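Local coordinates for filamentous hemagglutinin (Bordetella pertussis, PDB 1RWR), which is a secreted adhesin whose N-terminal TPS domain, captured here, probably directs its export through the two-partner secretion pathway, at residues Lys17-Asn22 and Pro44-Asn49; Ser57-Ala62 and Thr91-Gly96; Ser74-Glu79 and Ala99-Ala104; Ser120-Thr125 and Gly158-Val163; Tyr215-Thr220 and Leu239-Leu244. All blocks are in the same frame, centred on the assembly; numbering follows the deposited sequence.

Contact 1: Lys17-Asn22 and Pro44-Asn49; sequences KVPVVN and PGVVFN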
# COMPACT_ATOMS: atom_id res chain seq x y z
N LYS A 17 -7.32 22.75 11.81
CA LYS A 17 -7.99 22.27 10.59
C LYS A 17 -7.46 20.90 10.13
O LYS A 17 -6.26 20.69 10.11
CB LYS A 17 -7.78 23.28 9.45
CG LYS A 17 -8.26 22.75 8.10
CD LYS A 17 -7.99 23.65 6.94
CE LYS A 17 -8.75 23.13 5.74
NZ LYS A 17 -10.21 23.24 5.94
N VAL A 18 -8.36 20.00 9.74
CA VAL A 18 -7.94 18.74 9.10
C VAL A 18 -7.52 19.16 7.69
O VAL A 18 -8.29 19.80 6.99
CB VAL A 18 -9.08 17.70 9.10
CG1 VAL A 18 -8.70 16.46 8.32
CG2 VAL A 18 -9.45 17.31 10.54
N PRO A 19 -6.30 18.84 7.27
CA PRO A 19 -5.81 19.33 5.97
C PRO A 19 -6.60 18.81 4.78
O PRO A 19 -7.06 17.69 4.83
CB PRO A 19 -4.35 18.84 5.90
CG PRO A 19 -4.20 17.88 6.94
CD PRO A 19 -5.31 18.04 7.98
N VAL A 20 -6.77 19.68 3.77
CA VAL A 20 -7.49 19.37 2.55
C VAL A 20 -6.46 19.55 1.43
O VAL A 20 -5.87 20.62 1.29
CB VAL A 20 -8.67 20.33 2.30
CG1 VAL A 20 -9.26 20.11 0.89
CG2 VAL A 20 -9.73 20.19 3.36
N VAL A 21 -6.24 18.49 0.66
CA VAL A 21 -5.37 18.53 -0.49
C VAL A 21 -6.21 18.83 -1.70
O VAL A 21 -7.03 17.99 -2.11
CB VAL A 21 -4.62 17.19 -0.70
CG1 VAL A 21 -3.74 17.28 -1.91
CG2 VAL A 21 -3.81 16.82 0.54
N ASN A 22 -6.06 20.05 -2.24
CA ASN A 22 -6.59 20.38 -3.56
C ASN A 22 -5.64 19.81 -4.62
O ASN A 22 -4.72 20.46 -5.07
CB ASN A 22 -6.81 21.89 -3.71
CG ASN A 22 -8.07 22.35 -3.03
OD1 ASN A 22 -8.97 21.55 -2.80
ND2 ASN A 22 -8.13 23.65 -2.68
N PRO A 44 -6.57 13.38 12.74
CA PRO A 44 -7.51 12.32 12.31
C PRO A 44 -7.36 11.85 10.85
O PRO A 44 -8.00 10.89 10.46
CB PRO A 44 -8.87 12.96 12.46
CG PRO A 44 -8.61 14.40 12.66
CD PRO A 44 -7.23 14.69 12.81
N GLY A 45 -6.53 12.53 10.09
CA GLY A 45 -6.22 12.15 8.72
C GLY A 45 -6.09 13.32 7.79
O GLY A 45 -5.65 14.39 8.16
N VAL A 46 -6.49 13.12 6.54
CA VAL A 46 -6.36 14.10 5.48
C VAL A 46 -7.53 13.90 4.52
O VAL A 46 -7.99 12.77 4.36
CB VAL A 46 -5.00 13.98 4.69
CG1 VAL A 46 -4.81 12.64 3.97
CG2 VAL A 46 -4.81 15.12 3.72
N VAL A 47 -7.97 14.98 3.90
CA VAL A 47 -9.01 14.89 2.89
C VAL A 47 -8.40 15.22 1.52
O VAL A 47 -7.87 16.33 1.34
CB VAL A 47 -10.16 15.85 3.21
CG1 VAL A 47 -11.24 15.84 2.09
CG2 VAL A 47 -10.74 15.49 4.54
N PHE A 48 -8.55 14.32 0.56
CA PHE A 48 -8.19 14.58 -0.81
C PHE A 48 -9.42 15.15 -1.52
O PHE A 48 -10.46 14.52 -1.55
CB PHE A 48 -7.75 13.31 -1.54
CG PHE A 48 -6.46 12.77 -1.06
CD1 PHE A 48 -5.27 13.26 -1.55
CD2 PHE A 48 -6.45 11.79 -0.08
CE1 PHE A 48 -4.05 12.73 -1.08
CE2 PHE A 48 -5.27 11.29 0.39
CZ PHE A 48 -4.07 11.75 -0.11
N ASN A 49 -9.28 16.34 -2.09
CA ASN A 49 -10.46 17.03 -2.64
C ASN A 49 -10.66 16.67 -4.09
O ASN A 49 -10.07 17.27 -4.96
CB ASN A 49 -10.37 18.55 -2.44
CG ASN A 49 -11.67 19.28 -2.78
OD1 ASN A 49 -12.61 18.69 -3.34
ND2 ASN A 49 -11.72 20.58 -2.47

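Contact 2: Ser57-Ala62 and Thr91-Gly96; sequences SRIGGA and TLEVYG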
# COMPACT_ATOMS: atom_id res chain seq x y z
N SER A 57 -16.90 16.86 4.16
CA SER A 57 -16.21 15.59 4.33
C SER A 57 -16.54 14.98 5.69
O SER A 57 -16.95 15.69 6.62
CB SER A 57 -14.70 15.77 4.18
OG SER A 57 -14.15 16.42 5.32
N ARG A 58 -16.37 13.67 5.81
CA ARG A 58 -16.64 12.98 7.06
C ARG A 58 -15.69 13.40 8.17
O ARG A 58 -16.12 13.64 9.29
CB ARG A 58 -16.56 11.46 6.90
CG ARG A 58 -16.91 10.72 8.22
CD ARG A 58 -17.34 9.24 8.08
NE ARG A 58 -18.05 8.93 6.82
CZ ARG A 58 -18.53 7.73 6.49
NH1 ARG A 58 -18.42 6.71 7.32
NH2 ARG A 58 -19.13 7.56 5.32
N ILE A 59 -14.40 13.45 7.89
CA ILE A 59 -13.45 13.79 8.93
C ILE A 59 -13.11 15.27 9.06
O ILE A 59 -12.60 15.69 10.13
CB ILE A 59 -12.15 12.94 8.82
CG1 ILE A 59 -11.33 13.31 7.60
CG2 ILE A 59 -12.49 11.43 8.83
CD1 ILE A 59 -9.91 12.78 7.66
N GLY A 60 -13.39 16.06 8.03
CA GLY A 60 -12.92 17.44 7.96
C GLY A 60 -13.99 18.51 7.95
O GLY A 60 -13.67 19.70 8.00
N GLY A 61 -15.25 18.10 7.85
CA GLY A 61 -16.35 19.06 7.76
C GLY A 61 -16.36 19.78 6.41
O GLY A 61 -15.88 19.27 5.39
N ALA A 62 -16.92 20.98 6.40
CA ALA A 62 -17.19 21.70 5.18
C ALA A 62 -15.96 22.02 4.36
O ALA A 62 -14.88 22.34 4.88
CB ALA A 62 -17.98 23.01 5.50
N THR A 91 -7.21 8.66 8.85
CA THR A 91 -8.06 8.28 7.72
C THR A 91 -7.69 9.06 6.49
O THR A 91 -7.61 10.28 6.53
CB THR A 91 -9.48 8.57 8.02
OG1 THR A 91 -9.92 7.83 9.16
CG2 THR A 91 -10.38 8.11 6.84
N LEU A 92 -7.48 8.35 5.39
CA LEU A 92 -7.30 8.97 4.09
C LEU A 92 -8.69 9.02 3.46
O LEU A 92 -9.18 8.00 2.99
CB LEU A 92 -6.35 8.15 3.23
CG LEU A 92 -5.00 7.72 3.80
CD1 LEU A 92 -4.16 6.95 2.76
CD2 LEU A 92 -4.24 8.94 4.28
N GLU A 93 -9.29 10.20 3.45
CA GLU A 93 -10.62 10.39 2.91
C GLU A 93 -10.53 11.06 1.53
O GLU A 93 -9.81 12.01 1.34
CB GLU A 93 -11.50 11.23 3.82
CG GLU A 93 -12.88 11.52 3.23
CD GLU A 93 -13.86 12.15 4.19
OE1 GLU A 93 -13.52 12.48 5.35
OE2 GLU A 93 -15.04 12.31 3.78
N VAL A 94 -11.31 10.53 0.59
CA VAL A 94 -11.49 11.17 -0.70
C VAL A 94 -12.85 11.84 -0.68
O VAL A 94 -13.88 11.17 -0.48
CB VAL A 94 -11.36 10.19 -1.89
CG1 VAL A 94 -11.45 10.93 -3.21
CG2 VAL A 94 -10.05 9.43 -1.85
N TYR A 95 -12.85 13.15 -0.81
CA TYR A 95 -14.09 13.90 -0.96
C TYR A 95 -14.40 13.97 -2.46
O TYR A 95 -13.60 14.40 -3.27
CB TYR A 95 -14.03 15.29 -0.34
CG TYR A 95 -15.19 16.15 -0.75
CD1 TYR A 95 -16.44 15.92 -0.24
CD2 TYR A 95 -15.05 17.20 -1.67
CE1 TYR A 95 -17.57 16.69 -0.67
CE2 TYR A 95 -16.16 17.99 -2.08
CZ TYR A 95 -17.41 17.70 -1.59
OH TYR A 95 -18.50 18.46 -2.00
N GLY A 96 -15.65 13.65 -2.77
CA GLY A 96 -16.13 13.68 -4.16
C GLY A 96 -16.19 12.29 -4.76
O GLY A 96 -16.67 11.33 -4.16

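Contact 3: Ser74-Glu79 and Ala99-Ala104; sequences SAILAE and ADLIIA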
# COMPACT_ATOMS: atom_id res chain seq x y z
N SER A 74 -9.68 9.55 -11.42
CA SER A 74 -9.86 8.13 -11.09
C SER A 74 -8.72 7.54 -10.24
O SER A 74 -8.93 6.53 -9.58
CB SER A 74 -10.14 7.30 -12.34
OG SER A 74 -9.16 7.52 -13.29
N ALA A 75 -7.55 8.18 -10.20
CA ALA A 75 -6.40 7.75 -9.40
C ALA A 75 -5.71 9.02 -8.93
O ALA A 75 -5.50 9.94 -9.70
CB ALA A 75 -5.43 6.91 -10.22
N ILE A 76 -5.37 9.06 -7.65
CA ILE A 76 -4.70 10.19 -7.05
C ILE A 76 -3.36 9.66 -6.54
O ILE A 76 -3.31 8.79 -5.68
CB ILE A 76 -5.56 10.75 -5.88
CG1 ILE A 76 -6.91 11.34 -6.38
CG2 ILE A 76 -4.79 11.86 -5.14
CD1 ILE A 76 -7.95 11.56 -5.31
N LEU A 77 -2.28 10.16 -7.15
CA LEU A 77 -0.93 9.86 -6.78
C LEU A 77 -0.34 11.04 -6.02
O LEU A 77 -0.38 12.18 -6.51
CB LEU A 77 -0.14 9.71 -8.06
CG LEU A 77 1.38 9.54 -7.96
CD1 LEU A 77 1.81 8.31 -7.15
CD2 LEU A 77 1.90 9.44 -9.39
N ALA A 78 0.20 10.76 -4.85
CA ALA A 78 0.97 11.69 -4.07
C ALA A 78 2.39 11.14 -4.06
O ALA A 78 2.61 10.06 -3.53
CB ALA A 78 0.43 11.75 -2.60
N GLU A 79 3.32 11.87 -4.67
CA GLU A 79 4.72 11.46 -4.80
C GLU A 79 5.60 12.44 -4.07
O GLU A 79 5.51 13.63 -4.32
CB GLU A 79 5.14 11.50 -6.28
CG GLU A 79 6.57 11.09 -6.50
CD GLU A 79 7.11 11.38 -7.90
OE1 GLU A 79 6.35 11.83 -8.75
OE2 GLU A 79 8.30 11.08 -8.16
N ALA A 99 -11.72 7.35 -5.76
CA ALA A 99 -10.55 7.15 -6.62
C ALA A 99 -9.54 6.22 -5.97
O ALA A 99 -9.56 6.01 -4.75
CB ALA A 99 -9.90 8.48 -6.89
N ASP A 100 -8.68 5.61 -6.78
CA ASP A 100 -7.49 4.94 -6.27
C ASP A 100 -6.56 5.96 -5.61
O ASP A 100 -6.46 7.11 -6.04
CB ASP A 100 -6.69 4.28 -7.41
CG ASP A 100 -7.39 3.06 -8.01
OD1 ASP A 100 -8.34 2.50 -7.43
OD2 ASP A 100 -7.01 2.61 -9.11
N LEU A 101 -5.93 5.55 -4.52
CA LEU A 101 -4.90 6.33 -3.85
C LEU A 101 -3.58 5.60 -3.99
O LEU A 101 -3.49 4.40 -3.71
CB LEU A 101 -5.21 6.54 -2.35
CG LEU A 101 -6.45 7.38 -2.02
CD1 LEU A 101 -6.64 7.37 -0.50
CD2 LEU A 101 -6.31 8.81 -2.55
N ILE A 102 -2.55 6.34 -4.37
CA ILE A 102 -1.18 5.85 -4.43
C ILE A 102 -0.32 6.86 -3.72
O ILE A 102 -0.31 8.04 -4.11
CB ILE A 102 -0.68 5.71 -5.91
CG1 ILE A 102 -1.60 4.85 -6.77
CG2 ILE A 102 0.70 5.12 -5.91
CD1 ILE A 102 -2.76 5.57 -7.37
N ILE A 103 0.39 6.40 -2.70
CA ILE A 103 1.34 7.22 -1.95
C ILE A 103 2.74 6.65 -2.20
O ILE A 103 3.03 5.53 -1.86
CB ILE A 103 1.02 7.24 -0.43
CG1 ILE A 103 -0.46 7.56 -0.10
CG2 ILE A 103 1.98 8.24 0.28
CD1 ILE A 103 -0.91 8.81 -0.59
N ALA A 104 3.59 7.44 -2.82
CA ALA A 104 4.93 7.01 -3.24
C ALA A 104 6.01 7.86 -2.62
O ALA A 104 6.07 9.09 -2.83
CB ALA A 104 5.04 7.05 -4.77

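Contact 4: Ser120-Thr125 and Gly158-Val163; sequences SNLTLT and GYFDVV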
# COMPACT_ATOMS: atom_id res chain seq x y z
N SER A 120 -11.11 3.80 -3.66
CA SER A 120 -11.39 2.55 -4.31
C SER A 120 -10.43 1.46 -3.90
O SER A 120 -10.81 0.31 -3.74
CB SER A 120 -11.25 2.74 -5.83
OG SER A 120 -11.85 3.93 -6.20
N ASN A 121 -9.16 1.84 -3.84
CA ASN A 121 -8.01 0.95 -3.58
C ASN A 121 -6.90 1.82 -3.02
O ASN A 121 -6.91 3.05 -3.21
CB ASN A 121 -7.50 0.29 -4.86
CG ASN A 121 -8.54 -0.57 -5.54
OD1 ASN A 121 -8.91 -1.60 -5.01
ND2 ASN A 121 -9.06 -0.12 -6.71
N LEU A 122 -5.92 1.22 -2.37
CA LEU A 122 -4.79 1.95 -1.78
C LEU A 122 -3.49 1.23 -2.04
O LEU A 122 -3.38 0.04 -1.73
CB LEU A 122 -4.94 2.10 -0.26
CG LEU A 122 -3.84 2.79 0.54
CD1 LEU A 122 -3.57 4.24 0.09
CD2 LEU A 122 -4.17 2.85 1.96
N THR A 123 -2.50 1.94 -2.58
CA THR A 123 -1.14 1.45 -2.76
C THR A 123 -0.16 2.35 -2.01
O THR A 123 -0.19 3.60 -2.18
CB THR A 123 -0.80 1.51 -4.23
OG1 THR A 123 -1.82 0.81 -4.98
CG2 THR A 123 0.55 0.90 -4.55
N LEU A 124 0.69 1.74 -1.18
CA LEU A 124 1.78 2.42 -0.49
C LEU A 124 3.06 1.90 -1.07
O LEU A 124 3.28 0.68 -1.11
CB LEU A 124 1.73 2.11 1.00
CG LEU A 124 0.44 2.50 1.69
CD1 LEU A 124 0.58 2.21 3.21
CD2 LEU A 124 0.09 3.97 1.40
N THR A 125 3.90 2.79 -1.57
CA THR A 125 5.07 2.35 -2.32
C THR A 125 6.30 3.22 -2.05
O THR A 125 6.19 4.41 -1.78
CB THR A 125 4.73 2.24 -3.86
OG1 THR A 125 5.83 1.64 -4.54
CG2 THR A 125 4.57 3.61 -4.49
N GLY A 158 -10.80 -2.33 -2.57
CA GLY A 158 -10.69 -3.55 -3.32
C GLY A 158 -9.40 -4.29 -3.01
O GLY A 158 -9.40 -5.51 -2.78
N TYR A 159 -8.30 -3.56 -3.00
CA TYR A 159 -7.01 -4.08 -2.51
C TYR A 159 -6.25 -3.01 -1.77
O TYR A 159 -6.47 -1.79 -1.96
CB TYR A 159 -6.11 -4.61 -3.64
CG TYR A 159 -5.78 -3.57 -4.68
CD1 TYR A 159 -4.75 -2.67 -4.49
CD2 TYR A 159 -6.53 -3.47 -5.86
CE1 TYR A 159 -4.48 -1.67 -5.41
CE2 TYR A 159 -6.23 -2.48 -6.82
CZ TYR A 159 -5.21 -1.59 -6.57
OH TYR A 159 -4.92 -0.59 -7.46
N PHE A 160 -5.33 -3.50 -0.94
CA PHE A 160 -4.33 -2.73 -0.25
C PHE A 160 -3.02 -3.36 -0.64
O PHE A 160 -2.76 -4.53 -0.30
CB PHE A 160 -4.52 -2.83 1.27
CG PHE A 160 -3.40 -2.21 2.07
CD1 PHE A 160 -3.17 -0.85 1.99
CD2 PHE A 160 -2.60 -2.98 2.92
CE1 PHE A 160 -2.11 -0.24 2.74
CE2 PHE A 160 -1.53 -2.41 3.61
CZ PHE A 160 -1.31 -1.04 3.56
N ASP A 161 -2.18 -2.60 -1.33
CA ASP A 161 -0.89 -3.07 -1.84
C ASP A 161 0.21 -2.26 -1.20
O ASP A 161 0.11 -1.01 -1.08
CB ASP A 161 -0.75 -2.87 -3.35
CG ASP A 161 -1.52 -3.86 -4.17
OD1 ASP A 161 -2.20 -4.77 -3.61
OD2 ASP A 161 -1.44 -3.82 -5.44
N VAL A 162 1.24 -2.98 -0.78
CA VAL A 162 2.46 -2.39 -0.22
C VAL A 162 3.60 -2.88 -1.11
O VAL A 162 3.84 -4.09 -1.22
CB VAL A 162 2.72 -2.85 1.20
CG1 VAL A 162 4.05 -2.29 1.69
CG2 VAL A 162 1.63 -2.43 2.14
N VAL A 163 4.27 -1.93 -1.78
CA VAL A 163 5.25 -2.25 -2.82
C VAL A 163 6.55 -1.48 -2.54
O VAL A 163 6.59 -0.26 -2.66
CB VAL A 163 4.67 -1.88 -4.21
CG1 VAL A 163 5.61 -2.33 -5.32
CG2 VAL A 163 3.29 -2.53 -4.39
O HOH W 1 -1.22 -1.15 -6.58

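Contact 5: Tyr215-Thr220 and Leu239-Leu244; sequences YAIDGT and LGVRQL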
# COMPACT_ATOMS: atom_id res chain seq x y z
N TYR A 215 15.71 -10.75 5.39
CA TYR A 215 14.31 -10.88 5.07
C TYR A 215 13.83 -9.64 4.34
O TYR A 215 13.85 -8.56 4.90
CB TYR A 215 13.51 -11.08 6.36
CG TYR A 215 13.90 -12.36 7.00
CD1 TYR A 215 13.62 -13.55 6.38
CD2 TYR A 215 14.61 -12.37 8.18
CE1 TYR A 215 14.00 -14.76 6.94
CE2 TYR A 215 14.99 -13.57 8.76
CZ TYR A 215 14.70 -14.76 8.12
OH TYR A 215 15.09 -15.94 8.69
N ALA A 216 13.40 -9.80 3.09
CA ALA A 216 12.80 -8.72 2.33
C ALA A 216 11.40 -8.34 2.84
O ALA A 216 11.00 -7.17 2.76
CB ALA A 216 12.71 -9.12 0.88
N ILE A 217 10.68 -9.33 3.34
CA ILE A 217 9.41 -9.12 4.06
C ILE A 217 9.66 -9.77 5.41
O ILE A 217 10.06 -10.95 5.47
CB ILE A 217 8.21 -9.79 3.36
CG1 ILE A 217 8.04 -9.20 1.95
CG2 ILE A 217 6.95 -9.65 4.21
CD1 ILE A 217 7.01 -9.85 1.08
N ASP A 218 9.44 -9.03 6.47
CA ASP A 218 9.60 -9.54 7.81
C ASP A 218 8.43 -9.13 8.66
O ASP A 218 8.30 -7.98 9.00
CB ASP A 218 10.92 -9.03 8.38
CG ASP A 218 11.35 -9.76 9.61
OD1 ASP A 218 10.68 -10.70 10.04
OD2 ASP A 218 12.39 -9.40 10.22
N GLY A 219 7.54 -10.08 8.93
CA GLY A 219 6.39 -9.87 9.79
C GLY A 219 6.57 -10.58 11.12
O GLY A 219 6.95 -11.73 11.16
N THR A 220 6.30 -9.88 12.20
CA THR A 220 6.28 -10.47 13.55
C THR A 220 4.92 -11.03 13.87
O THR A 220 3.99 -10.89 13.11
CB THR A 220 6.62 -9.39 14.59
OG1 THR A 220 5.63 -8.37 14.59
CG2 THR A 220 7.90 -8.62 14.26
N LEU A 239 16.90 -13.40 -0.82
CA LEU A 239 16.26 -12.71 0.33
C LEU A 239 15.01 -13.47 0.73
O LEU A 239 14.37 -14.06 -0.11
CB LEU A 239 15.92 -11.25 -0.02
CG LEU A 239 17.09 -10.29 0.14
CD1 LEU A 239 18.17 -10.59 -0.89
CD2 LEU A 239 16.76 -8.85 0.02
N GLY A 240 14.67 -13.43 2.02
CA GLY A 240 13.60 -14.26 2.55
C GLY A 240 12.30 -13.55 2.76
O GLY A 240 12.24 -12.33 2.85
N VAL A 241 11.23 -14.33 2.82
CA VAL A 241 9.96 -13.88 3.35
C VAL A 241 9.74 -14.57 4.68
O VAL A 241 9.63 -15.78 4.72
CB VAL A 241 8.79 -14.26 2.43
CG1 VAL A 241 7.46 -13.87 3.08
CG2 VAL A 241 8.95 -13.62 1.09
N ARG A 242 9.71 -13.79 5.74
CA ARG A 242 9.39 -14.28 7.07
C ARG A 242 8.11 -13.59 7.50
O ARG A 242 8.03 -12.37 7.57
CB ARG A 242 10.48 -13.99 8.07
CG ARG A 242 10.13 -14.55 9.47
CD ARG A 242 11.29 -14.60 10.41
NE ARG A 242 11.89 -13.29 10.64
CZ ARG A 242 12.98 -13.10 11.36
NH1 ARG A 242 13.58 -14.13 11.93
NH2 ARG A 242 13.47 -11.88 11.52
N GLN A 243 7.12 -14.38 7.82
CA GLN A 243 5.85 -13.84 8.26
C GLN A 243 5.31 -14.73 9.34
O GLN A 243 4.68 -15.76 9.05
CB GLN A 243 4.87 -13.75 7.08
CG GLN A 243 3.39 -13.29 7.39
CD GLN A 243 3.18 -12.07 8.34
OE1 GLN A 243 3.75 -11.99 9.42
NE2 GLN A 243 2.30 -11.16 7.96
N LEU A 244 5.60 -14.34 10.59
CA LEU A 244 5.17 -15.09 11.76
C LEU A 244 3.77 -14.71 12.22
O LEU A 244 3.16 -15.45 13.01
CB LEU A 244 6.14 -14.88 12.90
CG LEU A 244 7.62 -15.14 12.61
CD1 LEU A 244 8.44 -14.95 13.87
CD2 LEU A 244 7.79 -16.52 12.05

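Contact 1: Lys17-Asn22 and Pro44-Asn49
Asn49 ND2 serves two acceptors: across the contact it donates to Asn22 OD1 at 2.9 Å, and it also reaches the carbonyl of Thr64. The bond to Asn22 is bent, 130° at the hydrogen, and OD1 stands 32° out of the amide plane of Asn49, although ND2 lies in the carbonyl plane of Asn22. The two side chains run side by side in the same direction, their amides turned 46° against each other. Asn49 OD1 takes the backbone N of Gly51, which settles which way round that amide sits. Beside this pair runs a short parallel ladder, Val47 N to Pro19 O at 3.0 Å, Val21 N to Val47 O at 2.8 Å and Asn49 N to Val21 O at 2.8 Å. It joins strands 20-22 and 45-49 within the mixed sheet at the N-terminal end of the β-helix, where strand 10-12 flanks the first and strand 91-96 the second. The Val21 and Val46 side chains lie aslant, CG2 to CG2 at 3.7 Å. On the face of Val20 and Val47, Val20 CG1 reaches Asn49 CB at 3.8 Å. Val18 CG2 and Pro44 CG meet tip to tip at 3.7 Å.

Contact 2: Ser57-Ala62 and Thr91-Gly96
This is a carboxylate-to-backbone contact near the N-terminal end of the β-helix: the Glu93 side chain is bound by the N-H groups of Arg58 and Ile59. Glu93 projects from strand 91-96; its partners lie in the tight connection between the antiparallel strands 55-57 and 61-63, closed by paired backbone hydrogen bonds between Ser57 and Gly61. Arg58 N donates to Glu93 OE2 at 2.8 Å with 165° at the hydrogen, and Ile59 N donates to Glu93 OE1 at 2.9 Å with 167°. Each oxygen uses its syn lone pair, so two successive N-H groups meet the fork of the carboxylate. The extended Glu93 chain carries the group to the turn, where Ser57 CB lies 3.5 Å from OE2. Ile59 slides past the glutamate in the opposite direction. Its CG1 sits between the backbone N and the carbonyl carbon (chi1 69°), which brings CG1 to 3.2 Å from Glu93 OE1 and CD1 to 3.6 Å from Thr91 O. Within the turn, Gly60 N makes a weak bond to Ser57 OG. The Arg58 guanidinium leads away, its NE 5.5 Å from Glu93 OE2, and no salt bridge forms. The charge of this buried acid is thus met across this contact by two backbone N-H groups, an arrangement that would probably stabilise the ionised form, perhaps with modest help from the distant arginine.

Contact 3: Ser74-Glu79 and Ala99-Ala104
Leu77 and Ile102 cross obliquely over one face of a parallel strand pair, with Leu77 CD1 3.6 Å from Ile102 CG2. The leucine has CG anti to its backbone N (chi1 173°), and the turn at chi2 then carries CD1 across to the other strand; the same methyl comes within 4.2 Å of Ala104 CB. Ile102 offers a different branch in the other direction along the strands: CG2 meets the leucine while CD1 lies 4.1 Å from Ala75 CB. The opposite face is built from Ile76, Ala78, Leu101 and Ile103. There Leu101 CD2 touches the root of its neighbour, Ile76 CB, at 3.9 Å, and Ile103 CD1 comes to Ala78 CB at 3.8 Å. The tip of Ile76 points elsewhere, CD1 meeting Ala99 CB at 4.0 Å. The backbones supply the evidence for register: five hydrogen bonds pass alternately from one strand to the other, starting with Asp100 N to Ser74 O at 3.0 Å, and the strand axes diverge by only 15°. Successive coils of the β-helix are thus stacked rung on rung. Strand 31-36 lies on the far side of 75-79, and strand 119-125 on the far side of 99-104. Pro129 of strand 128-132 packs on Leu77, Glu79 and Ala104, and Glu79 makes a hydrogen bond to His33 and salt bridges to Lys35 and Arg128; the face of Ile76 and Ala78 is met by Ile23 and Phe39.

Contact 4: Ser120-Thr125 and Gly158-Val163
Asn121 lays its side chain over one face of the Tyr159 ring, the amide and ring planes only 9° apart. Its CB is 3.6 Å from the ring centroid, a CH-pi contact, and OD1 lies over the same ring. The tyrosine makes this possible by placing CG between its backbone N and carbonyl carbon (chi1 59°), which leans the ring toward the other strand. Asn121 OD1 also accepts the backbone N of Tyr159 at 2.9 Å, in the carbonyl plane on a lone pair, though the bond is bent to 139° at the hydrogen. With ND2 bonded to Asp100, both ends of the amide are engaged and its rotation is fixed. Thr123 OG1 approaches the ring at its edge, 3.7 Å from Tyr159 CE1. The same hydroxyl is 2.6 Å from a water oxygen, which in turn donates to Asp161 OD2 at 2.9 Å. Asp161 is further bound by Tyr193 and by a salt bridge to Arg198, and that arginine also makes a cation-pi contact with Tyr159. Farther along this outer face, partly covered by Leu138 and Val140 of strand 135-140, Thr125 OG1 donates to Val163 O at 2.8 Å. On the other face the edge of the Phe160 ring receives Leu122 CD2 at 3.8 Å and Leu124 CD1 at 3.7 Å, both measured to CE1. Parallel strands of successive coils are stacked here in register, with Leu122, Leu124 and Phe160 turned into the coil, as in the right-handed parallel β-helix of TPS domains.

Contact 5: Tyr215-Thr220 and Leu239-Leu244
Arg242 starts over Tyr215: its CB lies above one face of the ring, 3.9 Å from the centroid and offset toward the rim. CG then passes 3.9 Å from Asp218 OD1, and CD comes to 4.1 Å from Tyr215 CZ. The chain is extended to this point and bends at chi3 (59°), which brings the guanidinium back across the ring, the two planes 27° apart. NE donates to Asp218 OD1 at 2.9 Å. CZ lies 3.3 Å from Tyr215 CE2, which sits over the centre of the guanidinium. NH1 keeps to the ring, 3.5 Å from the same CE2, while NH2 donates to Asp218 OD2 at 3.0 Å. Arg242 thus grips Asp218 side-on through NE and NH2, one nitrogen to each carboxylate oxygen, a two-point salt bridge near the guanidinium plane. The carboxylate is nevertheless turned by 33°, and NE meets OD1 from above the carboxylate plane. Underneath, the strands are parallel with a β-bulge: Tyr215 pairs with Gly240, but Ile217 with Val241, and Gly240 O takes weak hydrogen bonds from both Ala216 N and Ile217 N. On the other face Ile217 CB meets Val241 CG1 at 4.2 Å, with Val186 and Ala188 of strand 183-188 also against the isoleucine. On the partly exposed face, then, the guanidinium is held by the carboxylate at its edge and the tyrosine on its face. The paired charges would be expected to keep both groups ionised, and two directions of contact together restrict the rotation of the arginine tip.

How the contacts relate
Contacts 1 and 2 meet through neighbouring strands 45-50 and 91-96 of one sheet, their centres about 7 Å apart, and are joined directly by Phe48 N to Glu93 O at 2.7 Å. The Phe48 ring carries contact 1 into the coil interior, packing on Ile76 and Leu101 of contact 3; Leu92 and Val94 of contact 2 reach Leu101 as well. Contacts 3 and 4, centres about 9 Å apart, follow each other along the long parallel sheet, where strands 99-104 and 119-125 are neighbours. Contact 5 belongs to another parallel sheet of the β-helix. Its centre is about 19 Å from that of contact 4, with nearest atoms about 7 Å apart, and about 34 Å from that of contact 1, beyond the chain's centre.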